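Side-chain contacts in exopolyphosphatase (Aquifex aeolicus, PDB 1T6C), which probably hydrolyses polyphosphate or guanosine pentaphosphate as a member of the Ppx/GppA phosphatase family with an actin-like fold: residues 65-70 with 103-108; 225-230 with 263-268. All blocks are in the same frame, centred on the assembly; numbering follows the deposited sequence.

How the interactions relate
The two contacts sit in different lobes of the actin-like fold and do not touch: their centres lie about 34 Å apart and their nearest atoms about 18 Å apart. Interaction 1 pairs two helices that pack on the five-stranded sheet of the N-terminal half; interaction 2 joins two loops among the helices of the C-terminal half, whose core is the six-stranded sheet. They come in series along the chain, with 65-70 and 103-108 both preceding 225-230 and 263-268. Both lie away from the calcium site formed by Asp144, Gly146, Ser149 and Glu151. Interaction 1 is largely apolar, with one guanidinium face as part of the contact surface, whereas interaction 2 turns on a single amide-to-carbonyl hydrogen bond at a partly buried surface.

Interaction 1: 65-70 with 103-108; sequences ETIQVL and LERVKR
Ile67 reaches from helix 60-79 onto the side chain of Arg105 on helix 99-109, its CD1 methyl lying over the centre of one guanidinium face, 3.4 Å from CZ. The two side chains cross at about a right angle, and the same methyl also meets Arg105 CB at 3.8 Å, tucked into the bend that the arginine makes at chi3 (64°). Ile67 sets CG1 beside its backbone N and extends CD1 beyond it (chi2 175°), which carries the methyl across the gap. Val106, the next residue, adds the apolar part of the contact: its CG2 lies 4.3 Å from Ile67 CG1 and 3.9 Å from Leu70 CD1, and CG1 also touches that leucine methyl. The axes of segments 65-70 and 103-108 run at 32° and approach to 10.7 Å, so these branched side chains bridge the space. Leu70 also rests on Val24 of strand 23-32 and Val106 on Val114 of strand 114-116, which places the pair on the sheet. Salt bridges from Arg105 to Glu64 and Glu109 probably steady its guanidinium, allowing a charged group to serve as a flat lid on an otherwise apolar helix-helix seam.

Interaction 2: 225-230 with 263-268; sequences NVYPYD and FRQVED
Gln265 crosses to the loop after helix 214-223 and gives its amide NE2 to the backbone O of Val226, at 3.0 Å and an N-H...O angle of 159°. The acceptor lies near the plane of the glutamine amide, but the donor stands well above the Val226 carbonyl plane instead of on a lone pair. A bend at chi2 (101°) turns the amide toward the other loop, although the CB of Gln265 does not itself point there. NE2 also donates to a water at 3.2 Å, which in turn makes a weak bond to Asn225 OD1. NE2 thus has two acceptors, the Val226 carbonyl and the water, which together probably limit the turning of the amide. It also lies 3.9 Å from Tyr227 CB, and Gln265 CG lies at the edge of the tyrosine ring, near its plane. Arg264 runs past the same ring with its chain extended from CG to NE. Its aliphatic part does the touching, with CB 3.9 Å from Tyr227 CE1 and CD equally far from Tyr227 OH. The ring and guanidinium planes are 54° apart, far from parallel. Replacing Gln265 by an alanine would remove the amide and is likely to leave the Val226 carbonyl without this donor and the water without its NE2 partner. A type I turn from Phe263 to Val266 places Arg264 and Gln265 at its two central positions just after helix 256-262. On the other segment, Asn225 ends helix 214-223 as the C-prime residue of a Schellman motif. Gln265 also touches Leu222 of that helix, Val226 packs on Val234 of helix 231-234, and Phe263 meets Trp247 of helix 241-251 edge-to-face, so the two loops also pack against helices beyond those they follow.

Interaction 1: 65-70 with 103-108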
ATOM      1  N   GLU A  65       7.878 -20.420  -9.626  1.00 19.33           N
ATOM      2  CA  GLU A  65       8.052 -19.175 -10.363  1.00 19.79           C
ATOM      3  C   GLU A  65       8.571 -18.087  -9.417  1.00 19.33           C
ATOM      4  O   GLU A  65       9.426 -17.272  -9.788  1.00 19.23           O
ATOM      5  CB  GLU A  65       6.761 -18.684 -11.020  1.00 21.21           C
ATOM      6  CG  GLU A  65       7.049 -17.512 -11.941  1.00 24.32           C
ATOM      7  CD  GLU A  65       5.855 -17.015 -12.736  1.00 29.40           C
ATOM      8  OE1 GLU A  65       4.797 -17.637 -12.656  1.00 32.70           O
ATOM      9  OE2 GLU A  65       5.993 -15.988 -13.444  1.00 31.74           O
ATOM     10  N   THR A  66       8.038 -18.071  -8.201  1.00 17.75           N
ATOM     11  CA  THR A  66       8.432 -17.045  -7.228  1.00 16.44           C
ATOM     12  C   THR A  66       9.910 -17.209  -6.861  1.00 16.30           C
ATOM     13  O   THR A  66      10.651 -16.231  -6.844  1.00 15.09           O
ATOM     14  CB  THR A  66       7.536 -17.091  -5.998  1.00 15.83           C
ATOM     15  OG1 THR A  66       6.184 -16.773  -6.346  1.00 16.07           O
ATOM     16  CG2 THR A  66       7.923 -16.001  -4.984  1.00 14.85           C
ATOM     17  N   ILE A  67      10.355 -18.452  -6.658  1.00 16.37           N
ATOM     18  CA  ILE A  67      11.761 -18.707  -6.390  1.00 17.03           C
ATOM     19  C   ILE A  67      12.620 -18.226  -7.574  1.00 16.64           C
ATOM     20  O   ILE A  67      13.655 -17.609  -7.368  1.00 15.46           O
ATOM     21  CB  ILE A  67      12.001 -20.189  -6.031  1.00 18.01           C
ATOM     22  CG1 ILE A  67      11.419 -20.472  -4.646  1.00 18.48           C
ATOM     23  CG2 ILE A  67      13.485 -20.551  -6.060  1.00 18.41           C
ATOM     24  CD1 ILE A  67      11.481 -21.887  -4.236  1.00 20.94           C
ATOM     25  N   GLN A  68      12.205 -18.481  -8.817  1.00 17.66           N
ATOM     26  CA  GLN A  68      13.011 -18.046  -9.962  1.00 17.94           C
ATOM     27  C   GLN A  68      13.115 -16.519 -10.032  1.00 16.19           C
ATOM     28  O   GLN A  68      14.181 -16.010 -10.295  1.00 16.19           O
ATOM     29  CB  GLN A  68      12.479 -18.624 -11.288  1.00 19.26           C
ATOM     30  CG  GLN A  68      13.400 -18.394 -12.524  1.00 25.16           C
ATOM     31  CD  GLN A  68      14.928 -18.473 -12.240  1.00 31.40           C
ATOM     32  OE1 GLN A  68      15.644 -17.436 -12.236  1.00 34.25           O
ATOM     33  NE2 GLN A  68      15.422 -19.692 -12.013  1.00 34.62           N
ATOM     34  N   VAL A  69      12.033 -15.811  -9.735  1.00 16.00           N
ATOM     35  CA  VAL A  69      12.032 -14.340  -9.712  1.00 14.74           C
ATOM     36  C   VAL A  69      12.989 -13.828  -8.635  1.00 14.14           C
ATOM     37  O   VAL A  69      13.733 -12.865  -8.849  1.00 13.65           O
ATOM     38  CB  VAL A  69      10.616 -13.769  -9.450  1.00 14.71           C
ATOM     39  CG1 VAL A  69      10.686 -12.285  -9.121  1.00 17.84           C
ATOM     40  CG2 VAL A  69       9.709 -14.023 -10.658  1.00 16.94           C
ATOM     41  N   LEU A  70      12.970 -14.490  -7.483  1.00 13.83           N
ATOM     42  CA  LEU A  70      13.805 -14.087  -6.367  1.00 13.28           C
ATOM     43  C   LEU A  70      15.274 -14.306  -6.714  1.00 13.03           C
ATOM     44  O   LEU A  70      16.110 -13.501  -6.339  1.00 12.36           O
ATOM     45  CB  LEU A  70      13.399 -14.801  -5.059  1.00 12.79           C
ATOM     46  CG  LEU A  70      12.043 -14.423  -4.503  1.00 11.88           C
ATOM     47  CD1 LEU A  70      11.628 -15.298  -3.355  1.00 14.18           C
ATOM     48  CD2 LEU A  70      12.029 -12.946  -4.058  1.00 12.92           C
ATOM     49  N   LEU A 103       9.421 -20.527   2.554  1.00 16.02           N
ATOM     50  CA  LEU A 103      10.453 -19.590   3.012  1.00 16.10           C
ATOM     51  C   LEU A 103      11.812 -20.245   3.301  1.00 16.30           C
ATOM     52  O   LEU A 103      12.879 -19.608   3.161  1.00 14.95           O
ATOM     53  CB  LEU A 103      10.012 -18.935   4.327  0.66 16.95           C
ATOM     54  CG  LEU A 103       8.719 -18.132   4.380  0.66 17.96           C
ATOM     55  CD1 LEU A 103       8.354 -17.797   5.824  0.66 19.57           C
ATOM     56  CD2 LEU A 103       8.847 -16.882   3.582  0.66 17.84           C
ATOM     57  N   GLU A 104      11.774 -21.498   3.757  1.00 16.72           N
ATOM     58  CA  GLU A 104      12.988 -22.293   3.919  1.00 16.91           C
ATOM     59  C   GLU A 104      13.663 -22.561   2.576  1.00 15.89           C
ATOM     60  O   GLU A 104      14.883 -22.492   2.461  1.00 15.69           O
ATOM     61  CB  GLU A 104      12.692 -23.629   4.633  1.00 17.82           C
ATOM     62  CG  GLU A 104      13.862 -24.614   4.644  1.00 19.02           C
ATOM     63  CD  GLU A 104      15.056 -24.183   5.477  1.00 21.83           C
ATOM     64  OE1 GLU A 104      14.948 -23.213   6.264  1.00 21.47           O
ATOM     65  OE2 GLU A 104      16.105 -24.860   5.376  1.00 22.81           O
ATOM     66  N   ARG A 105      12.892 -22.866   1.543  1.00 16.16           N
ATOM     67  CA  ARG A 105      13.492 -23.007   0.206  1.00 16.12           C
ATOM     68  C   ARG A 105      14.168 -21.707  -0.225  1.00 15.38           C
ATOM     69  O   ARG A 105      15.208 -21.727  -0.838  1.00 14.86           O
ATOM     70  CB  ARG A 105      12.451 -23.391  -0.842  1.00 16.37           C
ATOM     71  CG  ARG A 105      11.940 -24.819  -0.753  1.00 18.51           C
ATOM     72  CD  ARG A 105      11.120 -25.215  -1.981  1.00 20.14           C
ATOM     73  NE  ARG A 105      11.948 -25.208  -3.191  1.00 21.21           N
ATOM     74  CZ  ARG A 105      11.479 -25.267  -4.435  1.00 23.16           C
ATOM     75  NH1 ARG A 105      10.180 -25.405  -4.666  1.00 22.17           N
ATOM     76  NH2 ARG A 105      12.328 -25.232  -5.455  1.00 24.53           N
ATOM     77  N   VAL A 106      13.567 -20.568   0.108  1.00 15.02           N
ATOM     78  CA  VAL A 106      14.163 -19.305  -0.290  1.00 14.46           C
ATOM     79  C   VAL A 106      15.520 -19.087   0.408  1.00 14.15           C
ATOM     80  O   VAL A 106      16.468 -18.639  -0.196  1.00 13.84           O
ATOM     81  CB  VAL A 106      13.198 -18.118  -0.069  1.00 14.63           C
ATOM     82  CG1 VAL A 106      13.873 -16.795  -0.396  1.00 15.41           C
ATOM     83  CG2 VAL A 106      11.962 -18.283  -0.928  1.00 14.66           C
ATOM     84  N   LYS A 107      15.624 -19.492   1.662  1.00 13.92           N
ATOM     85  CA  LYS A 107      16.883 -19.372   2.376  1.00 13.68           C
ATOM     86  C   LYS A 107      17.946 -20.210   1.697  1.00 13.55           C
ATOM     87  O   LYS A 107      19.063 -19.778   1.480  1.00 14.79           O
ATOM     88  CB  LYS A 107      16.723 -19.849   3.827  1.00 14.01           C
ATOM     89  CG  LYS A 107      15.809 -18.946   4.647  1.00 14.30           C
ATOM     90  CD  LYS A 107      15.450 -19.498   6.008  1.00 17.34           C
ATOM     91  CE  LYS A 107      14.354 -18.623   6.631  1.00 21.42           C
ATOM     92  NZ  LYS A 107      13.853 -19.116   7.933  1.00 25.94           N
ATOM     93  N   ARG A 108      17.572 -21.443   1.385  1.00 14.97           N
ATOM     94  CA  ARG A 108      18.545 -22.415   0.919  1.00 15.77           C
ATOM     95  C   ARG A 108      18.927 -22.179  -0.542  1.00 16.58           C
ATOM     96  O   ARG A 108      20.092 -22.320  -0.910  1.00 18.05           O
ATOM     97  CB  ARG A 108      17.998 -23.850   1.071  1.00 16.41           C
ATOM     98  CG  ARG A 108      17.611 -24.267   2.476  1.00 17.74           C
ATOM     99  CD  ARG A 108      18.745 -24.677   3.381  1.00 18.70           C
ATOM    100  NE  ARG A 108      19.591 -23.575   3.829  1.00 15.78           N
ATOM    101  CZ  ARG A 108      19.299 -22.763   4.843  1.00 15.12           C
ATOM    102  NH1 ARG A 108      18.166 -22.879   5.509  1.00 13.12           N
ATOM    103  NH2 ARG A 108      20.149 -21.819   5.175  1.00 15.68           N
TER

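Interaction 2: 225-230 with 263-268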
ATOM      1  N   ASN A 225      -5.225  16.564 -12.831  1.00 14.01           N
ATOM      2  CA  ASN A 225      -5.019  16.418 -14.279  1.00 15.85           C
ATOM      3  C   ASN A 225      -3.633  15.955 -14.634  1.00 14.68           C
ATOM      4  O   ASN A 225      -3.001  16.474 -15.558  1.00 15.08           O
ATOM      5  CB  ASN A 225      -5.322  17.736 -15.006  1.00 16.84           C
ATOM      6  CG  ASN A 225      -6.704  18.229 -14.744  1.00 21.27           C
ATOM      7  OD1 ASN A 225      -7.658  17.517 -14.989  1.00 25.86           O
ATOM      8  ND2 ASN A 225      -6.823  19.465 -14.246  1.00 29.48           N
ATOM      9  N   VAL A 226      -3.163  14.965 -13.874  1.00 13.65           N
ATOM     10  CA  VAL A 226      -1.843  14.365 -14.072  1.00 12.91           C
ATOM     11  C   VAL A 226      -2.010  13.130 -14.952  1.00 12.74           C
ATOM     12  O   VAL A 226      -2.601  12.092 -14.568  1.00 13.93           O
ATOM     13  CB  VAL A 226      -1.182  13.948 -12.751  1.00 11.92           C
ATOM     14  CG1 VAL A 226       0.221  13.405 -13.018  1.00 12.56           C
ATOM     15  CG2 VAL A 226      -1.099  15.163 -11.807  1.00 13.55           C
ATOM     16  N   TYR A 227      -1.460  13.237 -16.166  1.00 12.73           N
ATOM     17  CA  TYR A 227      -1.503  12.137 -17.099  1.00 12.15           C
ATOM     18  C   TYR A 227      -0.354  12.303 -18.096  1.00 12.03           C
ATOM     19  O   TYR A 227      -0.253  13.355 -18.707  1.00 12.22           O
ATOM     20  CB  TYR A 227      -2.804  12.169 -17.882  1.00 12.95           C
ATOM     21  CG  TYR A 227      -2.847  11.171 -19.004  1.00 11.83           C
ATOM     22  CD1 TYR A 227      -3.152   9.840 -18.779  1.00 15.86           C
ATOM     23  CD2 TYR A 227      -2.549  11.566 -20.302  1.00 14.87           C
ATOM     24  CE1 TYR A 227      -3.173   8.942 -19.819  1.00 15.93           C
ATOM     25  CE2 TYR A 227      -2.572  10.655 -21.343  1.00 15.46           C
ATOM     26  CZ  TYR A 227      -2.875   9.372 -21.100  1.00 17.50           C
ATOM     27  OH  TYR A 227      -2.884   8.470 -22.158  1.00 18.42           O
ATOM     28  N   PRO A 228       0.476  11.287 -18.295  1.00 12.35           N
ATOM     29  CA  PRO A 228       0.506  10.057 -17.503  1.00 11.70           C
ATOM     30  C   PRO A 228       0.857  10.307 -16.048  1.00 10.64           C
ATOM     31  O   PRO A 228       1.333  11.395 -15.656  1.00 11.05           O
ATOM     32  CB  PRO A 228       1.623   9.231 -18.175  1.00 12.33           C
ATOM     33  CG  PRO A 228       1.780   9.839 -19.566  1.00 12.08           C
ATOM     34  CD  PRO A 228       1.488  11.286 -19.380  1.00 11.74           C
ATOM     35  N   TYR A 229       0.637   9.291 -15.238  1.00 11.36           N
ATOM     36  CA  TYR A 229       0.957   9.351 -13.829  1.00 12.44           C
ATOM     37  C   TYR A 229       2.426   9.708 -13.694  1.00 11.84           C
ATOM     38  O   TYR A 229       3.281   9.144 -14.338  1.00 11.45           O
ATOM     39  CB  TYR A 229       0.665   8.025 -13.124  1.00 12.08           C
ATOM     40  CG  TYR A 229       0.878   8.128 -11.614  1.00 12.53           C
ATOM     41  CD1 TYR A 229      -0.127   8.610 -10.808  1.00 12.84           C
ATOM     42  CD2 TYR A 229       2.054   7.719 -11.025  1.00 13.31           C
ATOM     43  CE1 TYR A 229       0.058   8.736  -9.420  1.00 15.46           C
ATOM     44  CE2 TYR A 229       2.245   7.816  -9.651  1.00 14.59           C
ATOM     45  CZ  TYR A 229       1.229   8.322  -8.852  1.00 13.98           C
ATOM     46  OH  TYR A 229       1.390   8.427  -7.482  1.00 15.92           O
ATOM     47  N   ASP A 230       2.718  10.672 -12.825  1.00 11.32           N
ATOM     48  CA  ASP A 230       4.089  11.082 -12.530  1.00 11.94           C
ATOM     49  C   ASP A 230       4.125  11.309 -11.027  1.00 12.86           C
ATOM     50  O   ASP A 230       3.472  12.239 -10.532  1.00 11.55           O
ATOM     51  CB  ASP A 230       4.397  12.375 -13.289  1.00 11.83           C
ATOM     52  CG  ASP A 230       5.811  12.902 -13.066  1.00 13.81           C
ATOM     53  OD1 ASP A 230       6.545  12.400 -12.167  1.00 15.86           O
ATOM     54  OD2 ASP A 230       6.242  13.865 -13.737  1.00 15.65           O
ATOM     55  N   PHE A 263     -12.033   7.884 -17.420  1.00 13.11           N
ATOM     56  CA  PHE A 263     -10.920   8.440 -16.643  1.00 14.07           C
ATOM     57  C   PHE A 263      -9.714   7.517 -16.833  1.00 14.30           C
ATOM     58  O   PHE A 263      -9.557   6.524 -16.121  1.00 13.72           O
ATOM     59  CB  PHE A 263     -11.312   8.558 -15.166  1.00 13.94           C
ATOM     60  CG  PHE A 263     -12.412   9.552 -14.923  1.00 13.04           C
ATOM     61  CD1 PHE A 263     -13.701   9.124 -14.574  1.00 14.28           C
ATOM     62  CD2 PHE A 263     -12.189  10.891 -15.077  1.00 12.39           C
ATOM     63  CE1 PHE A 263     -14.714  10.051 -14.366  1.00 14.26           C
ATOM     64  CE2 PHE A 263     -13.192  11.834 -14.832  1.00 12.97           C
ATOM     65  CZ  PHE A 263     -14.466  11.408 -14.502  1.00 14.40           C
ATOM     66  N   ARG A 264      -8.864   7.887 -17.788  1.00 15.18           N
ATOM     67  CA  ARG A 264      -7.745   7.059 -18.239  1.00 16.37           C
ATOM     68  C   ARG A 264      -6.798   6.610 -17.144  1.00 15.20           C
ATOM     69  O   ARG A 264      -6.204   5.539 -17.244  1.00 15.46           O
ATOM     70  CB  ARG A 264      -6.914   7.850 -19.250  1.00 17.50           C
ATOM     71  CG  ARG A 264      -7.561   8.020 -20.563  1.00 23.06           C
ATOM     72  CD  ARG A 264      -6.693   8.758 -21.560  1.00 25.13           C
ATOM     73  NE  ARG A 264      -7.573   9.134 -22.660  1.00 30.10           N
ATOM     74  CZ  ARG A 264      -7.948   8.314 -23.618  1.00 31.01           C
ATOM     75  NH1 ARG A 264      -7.444   7.084 -23.690  1.00 31.49           N
ATOM     76  NH2 ARG A 264      -8.782   8.760 -24.554  1.00 36.70           N
ATOM     77  N   GLN A 265      -6.664   7.406 -16.094  1.00 15.44           N
ATOM     78  CA  GLN A 265      -5.742   7.084 -15.010  1.00 14.97           C
ATOM     79  C   GLN A 265      -6.200   5.908 -14.162  1.00 15.65           C
ATOM     80  O   GLN A 265      -5.386   5.256 -13.503  1.00 16.22           O
ATOM     81  CB  GLN A 265      -5.507   8.311 -14.138  1.00 15.80           C
ATOM     82  CG  GLN A 265      -4.870   9.451 -14.913  1.00 16.75           C
ATOM     83  CD  GLN A 265      -5.865  10.522 -15.328  1.00 16.60           C
ATOM     84  OE1 GLN A 265      -6.982  10.213 -15.808  1.00 17.42           O
ATOM     85  NE2 GLN A 265      -5.501  11.793 -15.095  1.00 15.99           N
ATOM     86  N   VAL A 266      -7.499   5.620 -14.187  1.00 14.30           N
ATOM     87  CA  VAL A 266      -8.028   4.441 -13.490  1.00 14.28           C
ATOM     88  C   VAL A 266      -7.604   3.151 -14.165  1.00 15.02           C
ATOM     89  O   VAL A 266      -7.976   2.917 -15.313  1.00 15.42           O
ATOM     90  CB  VAL A 266      -9.589   4.513 -13.407  1.00 12.73           C
ATOM     91  CG1 VAL A 266     -10.143   3.325 -12.654  1.00 14.43           C
ATOM     92  CG2 VAL A 266      -9.986   5.834 -12.712  1.00 12.39           C
ATOM     93  N   GLU A 267      -6.835   2.323 -13.465  1.00 15.92           N
ATOM     94  CA  GLU A 267      -6.502   1.000 -14.014  1.00 19.11           C
ATOM     95  C   GLU A 267      -7.737   0.135 -14.117  1.00 19.60           C
ATOM     96  O   GLU A 267      -8.519   0.066 -13.177  1.00 17.40           O
ATOM     97  CB  GLU A 267      -5.484   0.292 -13.139  1.00 20.68           C
ATOM     98  CG  GLU A 267      -4.116   0.932 -13.162  1.00 25.17           C
ATOM     99  CD  GLU A 267      -3.181   0.335 -12.139  1.00 32.56           C
ATOM    100  OE1 GLU A 267      -3.575  -0.610 -11.389  1.00 36.81           O
ATOM    101  OE2 GLU A 267      -2.041   0.824 -12.083  1.00 37.49           O
ATOM    102  N   ASP A 268      -7.859  -0.585 -15.240  1.00 20.57           N
ATOM    103  CA  ASP A 268      -8.961  -1.524 -15.510  1.00 22.17           C
ATOM    104  C   ASP A 268      -9.180  -2.453 -14.315  1.00 21.39           C
ATOM    105  O   ASP A 268     -10.321  -2.675 -13.875  1.00 21.03           O
ATOM    106  CB  ASP A 268      -8.634  -2.399 -16.732  1.00 24.30           C
ATOM    107  CG  ASP A 268      -8.622  -1.618 -18.056  1.00 29.64           C
ATOM    108  OD1 ASP A 268      -9.436  -0.684 -18.209  1.00 37.72           O
ATOM    109  OD2 ASP A 268      -7.834  -1.869 -19.012  1.00 38.49           O
TER
HETATM  110  O   HOH W   1      -7.666  14.185 -14.714  1.00 35.43           O